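Local coordinates for protein 1-pyrroline-5-carboxylate dehydrogenase (Thermus thermophilus, PDB 1UZB) that probably oxidises the open-chain semialdehyde form of 1-pyrroline-5-carboxylate to glutamate with a nicotinamide cofactor, a step of proline breakdown, at residues A[60-65]-A[393-398]; A[260-265]-A[287-292]; A[306-311]-A[343-348]; A[326-331]-A[421-426]; A[367-372]-A[397-402]. One frame throughout, in Å; residues are numbered along the deposited sequence. Where two conformers were deposited one is given.

Contacts 3, 4 and 5 touch one another in the alpha/beta domain around the seven-stranded sheet. Contact 4 pairs two parallel strands, and V310 of contact 3 packs on L328 and L423 of that pair, with the two centres about 12 Å apart. Contact 5 continues from contact 4 through probable backbone hydrogen bonds between T402 and both P421 and L423. It shares Y397 and F398 with contact 1, a surface contact whose centre lies about 13 Å away. Contact 2 belongs to a different sheet, yet meets contact 4 where K292 touches S326 and R327. In one conformer its E288 packs on C322, consistent with a place beside the active site. Contact 2 lies about 27 Å, centre to centre, from contacts 1 and 3.

Contact 1: A[60-65]-A[393-398]; sequences APSEVV and EGEGYF
Apolar contact centres on the ring of P61, which E395 and Y397 border. The methylene CG of E395 lies 3.4 Å from P61 CG, and the two chains run alongside each other, pointing opposite ways. At another corner of the proline, P61 CB comes within 3.2 Å of Y397 OH and approaches the tyrosine ring obliquely. Proline suits the place because it is rigid and compact, at the second position of a type I beta turn from A60 to E63.

The polar contacts gather on one carboxylate oxygen. E395 is stretched out, with CG trans to the backbone N (chi1 -178°), which carries OE1 past the proline to S62. There S62 N gives it a weak hydrogen bond of 3.5 Å, and S62 OG lies 3.1 Å from the same OE1. G396 fits because a side chain there would run into the ring of F398.

The turn leads into strand 64-69, which pairs with strand 52-57. Y397, the centre of an inverse gamma turn, makes backbone hydrogen bonds to P58 and V363 and rests on A366 and E369 of helix 366-379.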
# COMPACT_ATOMS: atom_id res chain seq x y z
N ALA A 60 22.38 34.97 -38.55
CA ALA A 60 23.40 35.83 -39.16
C ALA A 60 24.67 34.97 -39.18
O ALA A 60 25.56 35.15 -38.36
CB ALA A 60 23.62 37.08 -38.32
N PRO A 61 24.75 34.03 -40.14
CA PRO A 61 25.89 33.11 -40.28
C PRO A 61 27.30 33.66 -40.39
O PRO A 61 28.25 32.89 -40.37
CB PRO A 61 25.49 32.24 -41.48
CG PRO A 61 24.64 33.16 -42.29
CD PRO A 61 23.80 33.85 -41.25
N SER A 62 27.45 34.97 -40.50
CA SER A 62 28.78 35.56 -40.58
C SER A 62 29.30 35.71 -39.15
O SER A 62 30.49 35.95 -38.93
CB SER A 62 28.73 36.93 -41.26
OG SER A 62 27.94 37.85 -40.52
N GLU A 63 28.40 35.56 -38.18
CA GLU A 63 28.75 35.68 -36.77
C GLU A 63 29.09 34.34 -36.15
O GLU A 63 28.32 33.38 -36.24
CB GLU A 63 27.61 36.32 -35.98
CG GLU A 63 27.01 37.55 -36.63
CD GLU A 63 26.03 38.26 -35.72
OE1 GLU A 63 25.34 37.58 -34.93
OE2 GLU A 63 25.94 39.50 -35.81
N VAL A 64 30.25 34.28 -35.49
CA VAL A 64 30.70 33.07 -34.82
C VAL A 64 30.28 33.10 -33.36
O VAL A 64 30.79 33.90 -32.57
CB VAL A 64 32.24 32.94 -34.90
CG1 VAL A 64 32.71 31.71 -34.15
CG2 VAL A 64 32.67 32.87 -36.36
N VAL A 65 29.34 32.24 -33.00
CA VAL A 65 28.87 32.18 -31.62
C VAL A 65 30.01 31.72 -30.72
O VAL A 65 30.21 32.24 -29.63
CB VAL A 65 27.67 31.22 -31.48
CG1 VAL A 65 27.25 31.10 -30.01
CG2 VAL A 65 26.50 31.72 -32.31
N GLU A 393 14.40 37.11 -47.72
CA GLU A 393 15.60 37.93 -47.87
C GLU A 393 16.39 37.97 -46.57
O GLU A 393 15.82 37.97 -45.48
CB GLU A 393 15.21 39.34 -48.30
CG GLU A 393 14.47 39.41 -49.62
CD GLU A 393 14.10 40.82 -50.02
OE1 GLU A 393 13.47 40.99 -51.09
OE2 GLU A 393 14.43 41.76 -49.27
N GLY A 394 17.71 38.02 -46.70
CA GLY A 394 18.55 38.07 -45.52
C GLY A 394 19.64 37.01 -45.49
O GLY A 394 19.52 35.97 -46.14
N GLU A 395 20.70 37.29 -44.74
CA GLU A 395 21.82 36.37 -44.62
C GLU A 395 21.39 35.10 -43.88
O GLU A 395 21.85 34.00 -44.19
CB GLU A 395 22.97 37.05 -43.86
CG GLU A 395 24.22 36.19 -43.72
CD GLU A 395 25.36 36.92 -43.03
OE1 GLU A 395 25.23 37.28 -41.84
OE2 GLU A 395 26.40 37.15 -43.70
N GLY A 396 20.51 35.26 -42.90
CA GLY A 396 20.03 34.13 -42.13
C GLY A 396 19.31 33.10 -42.99
O GLY A 396 18.87 33.41 -44.10
N TYR A 397 19.17 31.89 -42.47
CA TYR A 397 18.51 30.81 -43.21
C TYR A 397 17.01 30.86 -42.98
O TYR A 397 16.42 29.92 -42.43
CB TYR A 397 19.08 29.46 -42.75
CG TYR A 397 20.60 29.43 -42.76
CD1 TYR A 397 21.31 29.11 -41.61
CD2 TYR A 397 21.32 29.74 -43.92
CE1 TYR A 397 22.70 29.10 -41.60
CE2 TYR A 397 22.71 29.72 -43.92
CZ TYR A 397 23.40 29.40 -42.76
OH TYR A 397 24.78 29.38 -42.75
N PHE A 398 16.39 31.94 -43.42
CA PHE A 398 14.96 32.15 -43.24
C PHE A 398 14.09 31.57 -44.35
O PHE A 398 14.24 31.91 -45.52
CB PHE A 398 14.68 33.64 -43.10
CG PHE A 398 15.47 34.31 -42.01
CD1 PHE A 398 15.31 33.92 -40.68
CD2 PHE A 398 16.37 35.33 -42.31
CE1 PHE A 398 16.05 34.54 -39.67
CE2 PHE A 398 17.11 35.94 -41.30
CZ PHE A 398 16.95 35.55 -39.98

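Contact 2: A[260-265]-A[287-292]; sequences GSLEVG and VETGGK
The carbonyl of E288 is met almost end-on by G260 N, which donates to E288 O at 3.0 Å with a C=O...N angle of 175°. The carboxylate of E288 is the other flat group: in one of the residue's two modelled conformers, OE1 accepts from G290 N at 3.0 Å, nearly in line with its C-O bond. T289 CA points its hydrogen at G260 O, a CA-H...O contact of 3.2 Å. These contacts join the turn after strand 255-259 to the end of strand 284-288, two parallel strands of a beta-alpha-beta unit whose helix is 262-272. S261 is the N-cap of that helix, its OG accepting a weak bond from V264 N.

The side chain that does most here is T289. Its CG2 methyl lies 3.8 Å from G265 CA, and glycine suits this place, since a CB would run into that methyl. CB and OG1 of T289 cross L262, whose CD1 comes 3.9 Å from OG1. With chi1 at 46°, OG1 is tucked between the backbone N and the carbonyl carbon, and its hydrogen-bond partner is L490 O. F282 of the second subunit packs on L262, V287 and T289.

The E-T-G-G-K sequence is a signature of aldehyde dehydrogenases, and in that same conformer E288 packs on C322, consistent with a place at the active site. The turn at G260 and S261 and the start of helix 262-272 probably border the cofactor, as in relatives. Glycine also suits position 290, since a side chain there would crowd the carbonyl oxygen of T289. A water links T289 O (2.7 Å, water donating) and L262 N (3.2 Å, water accepting).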
# COMPACT_ATOMS: atom_id res chain seq x y z
N GLY A 260 18.22 11.22 -33.53
CA GLY A 260 18.56 11.92 -34.75
C GLY A 260 17.79 11.37 -35.94
O GLY A 260 16.69 10.83 -35.79
N SER A 261 18.38 11.48 -37.13
CA SER A 261 17.73 11.02 -38.35
C SER A 261 17.64 9.50 -38.48
O SER A 261 18.44 8.76 -37.92
CB SER A 261 18.47 11.56 -39.58
OG SER A 261 19.72 10.91 -39.73
N LEU A 262 16.64 9.06 -39.23
CA LEU A 262 16.43 7.64 -39.46
C LEU A 262 17.61 7.04 -40.21
O LEU A 262 18.03 5.92 -39.92
CB LEU A 262 15.14 7.43 -40.26
CG LEU A 262 14.83 5.99 -40.68
CD1 LEU A 262 14.76 5.09 -39.46
CD2 LEU A 262 13.52 5.95 -41.45
N GLU A 263 18.15 7.78 -41.17
CA GLU A 263 19.28 7.30 -41.94
C GLU A 263 20.43 6.89 -41.03
O GLU A 263 21.01 5.81 -41.18
CB GLU A 263 19.76 8.38 -42.91
CG GLU A 263 21.02 8.00 -43.68
CD GLU A 263 21.56 9.14 -44.53
OE1 GLU A 263 22.58 8.93 -45.22
OE2 GLU A 263 20.97 10.24 -44.51
N VAL A 264 20.76 7.75 -40.08
CA VAL A 264 21.84 7.47 -39.14
C VAL A 264 21.42 6.40 -38.13
O VAL A 264 22.22 5.52 -37.79
CB VAL A 264 22.26 8.75 -38.39
CG1 VAL A 264 23.35 8.44 -37.37
CG2 VAL A 264 22.77 9.78 -39.40
N GLY A 265 20.18 6.46 -37.66
CA GLY A 265 19.70 5.48 -36.70
C GLY A 265 19.76 4.06 -37.23
O GLY A 265 20.09 3.13 -36.50
N VAL A 287 17.42 4.06 -30.04
CA VAL A 287 17.35 5.10 -31.06
C VAL A 287 15.97 5.74 -31.19
O VAL A 287 14.95 5.06 -31.15
CB VAL A 287 17.78 4.54 -32.44
CG1 VAL A 287 19.17 3.92 -32.35
CG2 VAL A 287 16.77 3.51 -32.92
N GLU A 288 15.96 7.06 -31.33
CA GLU A 288 14.74 7.84 -31.54
C GLU A 288 15.05 8.46 -32.89
O GLU A 288 15.96 9.29 -33.00
CB GLU A 288 14.58 8.91 -30.45
CG GLU A 288 13.19 9.56 -30.40
CD GLU A 288 13.11 10.88 -31.15
OE1 GLU A 288 13.11 10.87 -32.40
OE2 GLU A 288 13.06 11.93 -30.48
N THR A 289 14.28 8.08 -33.90
CA THR A 289 14.54 8.49 -35.27
C THR A 289 13.56 9.37 -36.05
O THR A 289 13.48 9.26 -37.27
CB THR A 289 14.83 7.24 -36.11
OG1 THR A 289 13.85 6.24 -35.80
CG2 THR A 289 16.21 6.69 -35.78
N GLY A 290 12.84 10.23 -35.35
CA GLY A 290 11.92 11.13 -36.02
C GLY A 290 10.57 10.57 -36.42
O GLY A 290 10.19 9.48 -36.01
N GLY A 291 9.83 11.34 -37.22
CA GLY A 291 8.52 10.89 -37.66
C GLY A 291 7.93 11.74 -38.77
O GLY A 291 8.55 12.68 -39.26
N LYS A 292 6.72 11.38 -39.19
CA LYS A 292 5.97 12.12 -40.21
C LYS A 292 4.61 12.22 -39.54
O LYS A 292 3.66 11.50 -39.87
CB LYS A 292 5.88 11.34 -41.52
CG LYS A 292 5.31 12.17 -42.67
CD LYS A 292 6.26 13.30 -43.07
CE LYS A 292 5.60 14.24 -44.08
NZ LYS A 292 6.53 15.30 -44.56
O HOH W 1 15.21 12.31 -34.36
O HOH W 2 13.77 10.49 -39.67

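Contact 3: A[306-311]-A[343-348]; sequences AAEGVV and LKRAER
R345 reaches across from one helix to the other, and its CB already touches the neighbour, 3.9 Å from V311 CG2. CG lies beside the backbone N (chi1 -76°), and from there the chain runs straight out, laying its aliphatic length against helix 303-315. CD then meets the methyl of A307, at 3.8 Å from A307 CB, and NE passes 3.7 Å from E308 N without bonding to it. The small A307 lets the arginine stem come close. Helices 303-315 and 332-346 lie on the same face of the largely parallel, seven-stranded sheet of an alpha/beta domain, the first joining strand 293-297 to strand 325-331 and the second following that strand. Farther out, the guanidinium is roofed on one face by E308 CB, 3.9 Å from CZ and above the centre of the group. NH1 lies 4.0 Å from E308 CG, but the carboxylate bends off: E308 OE2 is 5.7 Å from R345 NH1, and the two planes stand 87° apart. A serine in place of R345 would probably leave A307 and E308 CB without the long stem and flat group that now lie against them. The small, buried A346 has its N 4.2 Å from V311 CG2.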
# COMPACT_ATOMS: atom_id res chain seq x y z
N ALA A 306 -8.53 24.08 -33.50
CA ALA A 306 -7.72 23.19 -34.33
C ALA A 306 -6.69 23.95 -35.15
O ALA A 306 -5.52 23.58 -35.18
CB ALA A 306 -8.63 22.38 -35.25
N ALA A 307 -7.11 25.02 -35.81
CA ALA A 307 -6.19 25.80 -36.63
C ALA A 307 -5.01 26.34 -35.81
O ALA A 307 -3.87 26.31 -36.27
CB ALA A 307 -6.94 26.96 -37.30
N GLU A 308 -5.30 26.81 -34.61
CA GLU A 308 -4.25 27.33 -33.73
C GLU A 308 -3.27 26.22 -33.36
O GLU A 308 -2.05 26.41 -33.44
CB GLU A 308 -4.90 27.93 -32.48
CG GLU A 308 -3.99 28.80 -31.62
CD GLU A 308 -2.91 28.01 -30.90
OE1 GLU A 308 -3.22 26.91 -30.39
OE2 GLU A 308 -1.77 28.50 -30.82
N GLY A 309 -3.80 25.07 -32.96
CA GLY A 309 -2.96 23.95 -32.58
C GLY A 309 -2.13 23.41 -33.73
O GLY A 309 -0.99 22.97 -33.54
N VAL A 310 -2.69 23.45 -34.93
CA VAL A 310 -1.99 22.99 -36.12
C VAL A 310 -0.83 23.93 -36.43
O VAL A 310 0.28 23.48 -36.71
CB VAL A 310 -2.94 22.92 -37.33
CG1 VAL A 310 -2.14 22.72 -38.61
CG2 VAL A 310 -3.92 21.79 -37.14
N VAL A 311 -1.08 25.23 -36.37
CA VAL A 311 -0.03 26.20 -36.66
C VAL A 311 1.11 26.09 -35.64
O VAL A 311 2.29 26.11 -36.02
CB VAL A 311 -0.60 27.63 -36.70
CG1 VAL A 311 0.52 28.66 -36.74
CG2 VAL A 311 -1.48 27.78 -37.95
N LEU A 343 -4.50 28.82 -43.08
CA LEU A 343 -3.82 29.75 -43.98
C LEU A 343 -3.83 31.17 -43.44
O LEU A 343 -2.81 31.86 -43.48
CB LEU A 343 -4.47 29.71 -45.37
CG LEU A 343 -4.29 28.41 -46.15
CD1 LEU A 343 -5.06 28.48 -47.46
CD2 LEU A 343 -2.80 28.17 -46.41
N LYS A 344 -4.97 31.61 -42.92
CA LYS A 344 -5.09 32.95 -42.37
C LYS A 344 -4.13 33.16 -41.20
O LYS A 344 -3.51 34.21 -41.07
CB LYS A 344 -6.52 33.22 -41.91
CG LYS A 344 -7.59 33.14 -43.00
CD LYS A 344 -7.29 34.05 -44.19
CE LYS A 344 -6.46 33.34 -45.25
NZ LYS A 344 -7.15 32.12 -45.76
N ARG A 345 -4.02 32.15 -40.35
CA ARG A 345 -3.14 32.22 -39.19
C ARG A 345 -1.67 32.14 -39.59
O ARG A 345 -0.84 32.93 -39.13
CB ARG A 345 -3.45 31.09 -38.20
CG ARG A 345 -4.70 31.30 -37.37
CD ARG A 345 -4.98 30.08 -36.50
NE ARG A 345 -6.14 30.28 -35.62
CZ ARG A 345 -6.13 31.04 -34.54
NH1 ARG A 345 -5.03 31.69 -34.18
NH2 ARG A 345 -7.23 31.17 -33.81
N ALA A 346 -1.34 31.20 -40.46
CA ALA A 346 0.03 31.01 -40.90
C ALA A 346 0.62 32.19 -41.66
O ALA A 346 1.81 32.47 -41.54
CB ALA A 346 0.14 29.74 -41.75
N GLU A 347 -0.21 32.89 -42.43
CA GLU A 347 0.30 34.02 -43.20
C GLU A 347 0.63 35.23 -42.32
O GLU A 347 1.28 36.17 -42.78
CB GLU A 347 -0.71 34.43 -44.28
CG GLU A 347 -2.05 34.92 -43.77
CD GLU A 347 -3.00 35.28 -44.90
OE1 GLU A 347 -4.15 35.68 -44.61
OE2 GLU A 347 -2.60 35.18 -46.08
N ARG A 348 0.20 35.20 -41.06
CA ARG A 348 0.47 36.31 -40.15
C ARG A 348 1.71 36.07 -39.30
O ARG A 348 2.12 36.94 -38.53
CB ARG A 348 -0.73 36.55 -39.22
CG ARG A 348 -2.03 36.86 -39.93
CD ARG A 348 -2.99 37.59 -39.00
NE ARG A 348 -3.16 36.91 -37.72
CZ ARG A 348 -3.75 35.73 -37.57
NH1 ARG A 348 -4.24 35.09 -38.62
NH2 ARG A 348 -3.86 35.20 -36.36

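Contact 4: A[326-331]-A[421-426]; sequences SRLILT and PVLSVI
Strands 326-331 and 422-426 run parallel, their axes 4.6 Å apart at closest and 25° off alignment, joined by four backbone hydrogen bonds that alternate from strand to strand: S424 N to S326 O, L328 N to S424 O, I426 N to L328 O and L330 N to I426 O. L328 and V425 form a neighbouring pair on one face and lie side by side, with L328 CB 4.1 Å from V425 CG2. The other branch of V425 crosses L330 obliquely, CG1 lying 3.8 Å from L330 CD1. The branched valine thus fills the space between two leucines with one methyl each, its CG1 trans to the backbone N (chi1 -174°). Strand 325-331 is an inner strand of the domain's alpha/beta sheet, with 293-297 on its other edge, and Y335 and L339 of helix 332-346 cover V425. An alanine at V425 would probably open a gap beside L328 and L330 and take away the methyls on which Y335 and L339 rest. On the opposite face R327, I329, S424 and I426 are grouped, and the buried guanidinium of R327 is held by A438 O and V437 O. S424 OG bonds to I413 O, and a water 2.9 Å from S424 OG also lies near S326 O and V422 O.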
# COMPACT_ATOMS: atom_id res chain seq x y z
N SER A 326 3.58 17.64 -39.66
CA SER A 326 3.98 17.87 -41.04
C SER A 326 2.86 17.43 -41.98
O SER A 326 2.93 17.64 -43.19
CB SER A 326 5.28 17.13 -41.37
OG SER A 326 5.17 15.74 -41.13
N ARG A 327 1.83 16.81 -41.41
CA ARG A 327 0.68 16.37 -42.19
C ARG A 327 -0.59 16.84 -41.50
O ARG A 327 -0.71 16.75 -40.27
CB ARG A 327 0.64 14.84 -42.32
CG ARG A 327 1.81 14.23 -43.08
CD ARG A 327 1.59 12.73 -43.28
NE ARG A 327 1.54 12.03 -42.00
CZ ARG A 327 0.90 10.88 -41.80
NH1 ARG A 327 0.92 10.32 -40.59
NH2 ARG A 327 0.25 10.29 -42.79
N LEU A 328 -1.53 17.37 -42.28
CA LEU A 328 -2.82 17.82 -41.76
C LEU A 328 -3.84 17.03 -42.57
O LEU A 328 -3.99 17.24 -43.77
CB LEU A 328 -3.01 19.32 -41.98
CG LEU A 328 -4.38 19.86 -41.54
CD1 LEU A 328 -4.60 19.58 -40.05
CD2 LEU A 328 -4.45 21.34 -41.82
N ILE A 329 -4.52 16.10 -41.91
CA ILE A 329 -5.51 15.24 -42.55
C ILE A 329 -6.89 15.75 -42.21
O ILE A 329 -7.32 15.70 -41.06
CB ILE A 329 -5.34 13.78 -42.08
CG1 ILE A 329 -3.92 13.30 -42.38
CG2 ILE A 329 -6.35 12.88 -42.78
CD1 ILE A 329 -3.57 11.98 -41.73
N LEU A 330 -7.59 16.25 -43.22
CA LEU A 330 -8.92 16.82 -43.02
C LEU A 330 -10.02 16.01 -43.70
O LEU A 330 -9.92 15.69 -44.88
CB LEU A 330 -8.96 18.25 -43.57
CG LEU A 330 -7.86 19.19 -43.04
CD1 LEU A 330 -7.90 20.53 -43.77
CD2 LEU A 330 -8.05 19.38 -41.55
N THR A 331 -11.07 15.69 -42.95
CA THR A 331 -12.20 14.96 -43.52
C THR A 331 -12.90 15.97 -44.43
O THR A 331 -12.71 17.18 -44.29
CB THR A 331 -13.16 14.45 -42.43
OG1 THR A 331 -13.72 15.56 -41.71
CG2 THR A 331 -12.43 13.54 -41.45
N PRO A 421 9.63 24.16 -42.01
CA PRO A 421 8.28 24.74 -41.92
C PRO A 421 7.43 24.42 -43.14
O PRO A 421 6.97 25.33 -43.84
CB PRO A 421 8.57 26.23 -41.77
CG PRO A 421 9.81 26.41 -42.60
CD PRO A 421 10.65 25.19 -42.27
N VAL A 422 7.20 23.13 -43.38
CA VAL A 422 6.42 22.68 -44.53
C VAL A 422 5.30 21.74 -44.11
O VAL A 422 5.54 20.63 -43.62
CB VAL A 422 7.32 21.95 -45.55
CG1 VAL A 422 6.49 21.52 -46.74
CG2 VAL A 422 8.45 22.86 -45.99
N LEU A 423 4.06 22.19 -44.31
CA LEU A 423 2.88 21.41 -43.95
C LEU A 423 2.18 20.86 -45.19
O LEU A 423 1.90 21.61 -46.13
CB LEU A 423 1.91 22.30 -43.17
CG LEU A 423 0.61 21.65 -42.71
CD1 LEU A 423 0.91 20.55 -41.70
CD2 LEU A 423 -0.28 22.71 -42.08
N SER A 424 1.89 19.56 -45.17
CA SER A 424 1.20 18.90 -46.28
C SER A 424 -0.24 18.58 -45.86
O SER A 424 -0.46 17.85 -44.89
CB SER A 424 1.92 17.60 -46.66
OG SER A 424 3.20 17.86 -47.20
N VAL A 425 -1.20 19.13 -46.59
CA VAL A 425 -2.61 18.92 -46.27
C VAL A 425 -3.21 17.86 -47.18
O VAL A 425 -3.13 17.95 -48.41
CB VAL A 425 -3.40 20.23 -46.41
CG1 VAL A 425 -4.84 20.03 -45.95
CG2 VAL A 425 -2.72 21.32 -45.59
N ILE A 426 -3.81 16.86 -46.56
CA ILE A 426 -4.42 15.73 -47.25
C ILE A 426 -5.92 15.71 -46.98
O ILE A 426 -6.36 15.78 -45.84
CB ILE A 426 -3.78 14.41 -46.74
CG1 ILE A 426 -2.26 14.49 -46.88
CG2 ILE A 426 -4.34 13.22 -47.50
CD1 ILE A 426 -1.50 13.41 -46.13
O HOH W 3 5.06 18.00 -44.94

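Contact 5: A[367-372]-A[397-402]; sequences EQERKV and YFIAPT
E369 lays its carboxylate beside Y397, the two side chains crossing at about a right angle and their planes standing 87° apart. This is where helix 366-379 of the alpha/beta domain packs on the irregular segment 397-402, which leads into strand 402-405 of the seven-stranded sheet. The glutamate is extended, CG lying opposite the backbone N (chi1 -177°), which carries the carboxylate from the helix to the backbone of Y397. Its OE2 sits at the edge of the tyrosine ring, in the ring plane, and comes 3.1 Å from Y397 CA, while OE1 is 3.6 Å from Y397 CD2. A buried carboxylate needs a polar mate, and OE2 finds it in a salt bridge with NE of R391. The long, charged residue is therefore suited to its place: its CG lies against I399 CD1, 4.1 Å away, while its carboxylate meets R391.

One helical turn along, V372 continues the same side of the helix. I399 comes up from the loop to meet both residues, its delta methyl fitting between V372 and E369 CG. Isoleucine serves well here, because CG1 stands beside its own backbone N (chi1 -60°) and the chain beyond runs straight to the helix. Its other branch, CG2, packs on P421. At the end of the longer branch, I399 CD1 lies 3.6 Å from V372 CG1 and 3.7 Å from V372 CB, one methyl touching both the valine's branch and its beta carbon.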
# COMPACT_ATOMS: atom_id res chain seq x y z
N GLU A 367 22.93 23.71 -44.95
CA GLU A 367 22.55 22.42 -45.52
C GLU A 367 21.08 22.12 -45.23
O GLU A 367 20.37 21.61 -46.08
CB GLU A 367 23.43 21.29 -44.97
CG GLU A 367 23.05 19.90 -45.50
CD GLU A 367 23.11 19.80 -47.02
OE1 GLU A 367 22.68 18.75 -47.56
OE2 GLU A 367 23.59 20.74 -47.69
N GLN A 368 20.62 22.44 -44.02
CA GLN A 368 19.22 22.20 -43.69
C GLN A 368 18.35 23.06 -44.60
O GLN A 368 17.31 22.61 -45.08
CB GLN A 368 18.95 22.53 -42.22
CG GLN A 368 17.57 22.11 -41.74
CD GLN A 368 17.31 20.63 -41.94
OE1 GLN A 368 18.06 19.79 -41.45
NE2 GLN A 368 16.24 20.31 -42.65
N GLU A 369 18.78 24.29 -44.85
CA GLU A 369 18.04 25.19 -45.71
C GLU A 369 17.95 24.60 -47.12
O GLU A 369 16.88 24.59 -47.73
CB GLU A 369 18.73 26.55 -45.76
CG GLU A 369 17.99 27.59 -46.59
CD GLU A 369 18.73 28.90 -46.64
OE1 GLU A 369 19.88 28.92 -47.15
OE2 GLU A 369 18.18 29.92 -46.18
N ARG A 370 19.07 24.10 -47.62
CA ARG A 370 19.09 23.52 -48.96
C ARG A 370 18.12 22.35 -49.04
O ARG A 370 17.37 22.22 -50.01
CB ARG A 370 20.50 23.05 -49.32
CG ARG A 370 20.63 22.63 -50.78
CD ARG A 370 21.90 21.85 -51.03
NE ARG A 370 21.87 20.54 -50.39
CZ ARG A 370 21.11 19.53 -50.79
NH1 ARG A 370 20.32 19.66 -51.85
NH2 ARG A 370 21.14 18.38 -50.13
N LYS A 371 18.15 21.49 -48.03
CA LYS A 371 17.27 20.32 -48.00
C LYS A 371 15.79 20.68 -47.98
O LYS A 371 15.00 20.11 -48.72
CB LYS A 371 17.61 19.43 -46.80
CG LYS A 371 18.97 18.75 -46.89
CD LYS A 371 19.21 17.86 -45.67
CE LYS A 371 20.57 17.20 -45.73
NZ LYS A 371 20.81 16.31 -44.56
N VAL A 372 15.42 21.63 -47.13
CA VAL A 372 14.03 22.04 -47.05
C VAL A 372 13.56 22.64 -48.37
O VAL A 372 12.48 22.33 -48.86
CB VAL A 372 13.82 23.06 -45.90
CG1 VAL A 372 12.38 23.56 -45.90
CG2 VAL A 372 14.15 22.40 -44.57
N TYR A 397 19.17 31.89 -42.47
CA TYR A 397 18.51 30.81 -43.21
C TYR A 397 17.01 30.86 -42.98
O TYR A 397 16.42 29.92 -42.43
CB TYR A 397 19.08 29.46 -42.75
CG TYR A 397 20.60 29.43 -42.76
CD1 TYR A 397 21.31 29.11 -41.61
CD2 TYR A 397 21.32 29.74 -43.92
CE1 TYR A 397 22.70 29.10 -41.60
CE2 TYR A 397 22.71 29.72 -43.92
CZ TYR A 397 23.40 29.40 -42.76
OH TYR A 397 24.78 29.38 -42.75
N PHE A 398 16.39 31.94 -43.42
CA PHE A 398 14.96 32.15 -43.24
C PHE A 398 14.09 31.57 -44.35
O PHE A 398 14.24 31.91 -45.52
CB PHE A 398 14.68 33.64 -43.10
CG PHE A 398 15.47 34.31 -42.01
CD1 PHE A 398 15.31 33.92 -40.68
CD2 PHE A 398 16.37 35.33 -42.31
CE1 PHE A 398 16.05 34.54 -39.67
CE2 PHE A 398 17.11 35.94 -41.30
CZ PHE A 398 16.95 35.55 -39.98
N ILE A 399 13.17 30.69 -43.96
CA ILE A 399 12.23 30.07 -44.88
C ILE A 399 10.82 30.40 -44.41
O ILE A 399 10.51 30.30 -43.22
CB ILE A 399 12.41 28.53 -44.92
CG1 ILE A 399 13.83 28.19 -45.37
CG2 ILE A 399 11.40 27.91 -45.86
CD1 ILE A 399 14.14 26.71 -45.40
N ALA A 400 9.97 30.80 -45.34
CA ALA A 400 8.60 31.17 -45.01
C ALA A 400 7.71 29.96 -44.72
O ALA A 400 7.90 28.89 -45.30
CB ALA A 400 8.00 31.98 -46.16
N PRO A 401 6.75 30.12 -43.80
CA PRO A 401 5.83 29.03 -43.46
C PRO A 401 5.22 28.57 -44.78
O PRO A 401 4.70 29.39 -45.55
CB PRO A 401 4.81 29.71 -42.55
CG PRO A 401 5.66 30.70 -41.82
CD PRO A 401 6.52 31.28 -42.93
N THR A 402 5.30 27.28 -45.04
CA THR A 402 4.82 26.72 -46.30
C THR A 402 3.69 25.72 -46.15
O THR A 402 3.68 24.91 -45.22
CB THR A 402 6.00 26.07 -47.03
OG1 THR A 402 7.03 27.05 -47.22
CG2 THR A 402 5.57 25.51 -48.38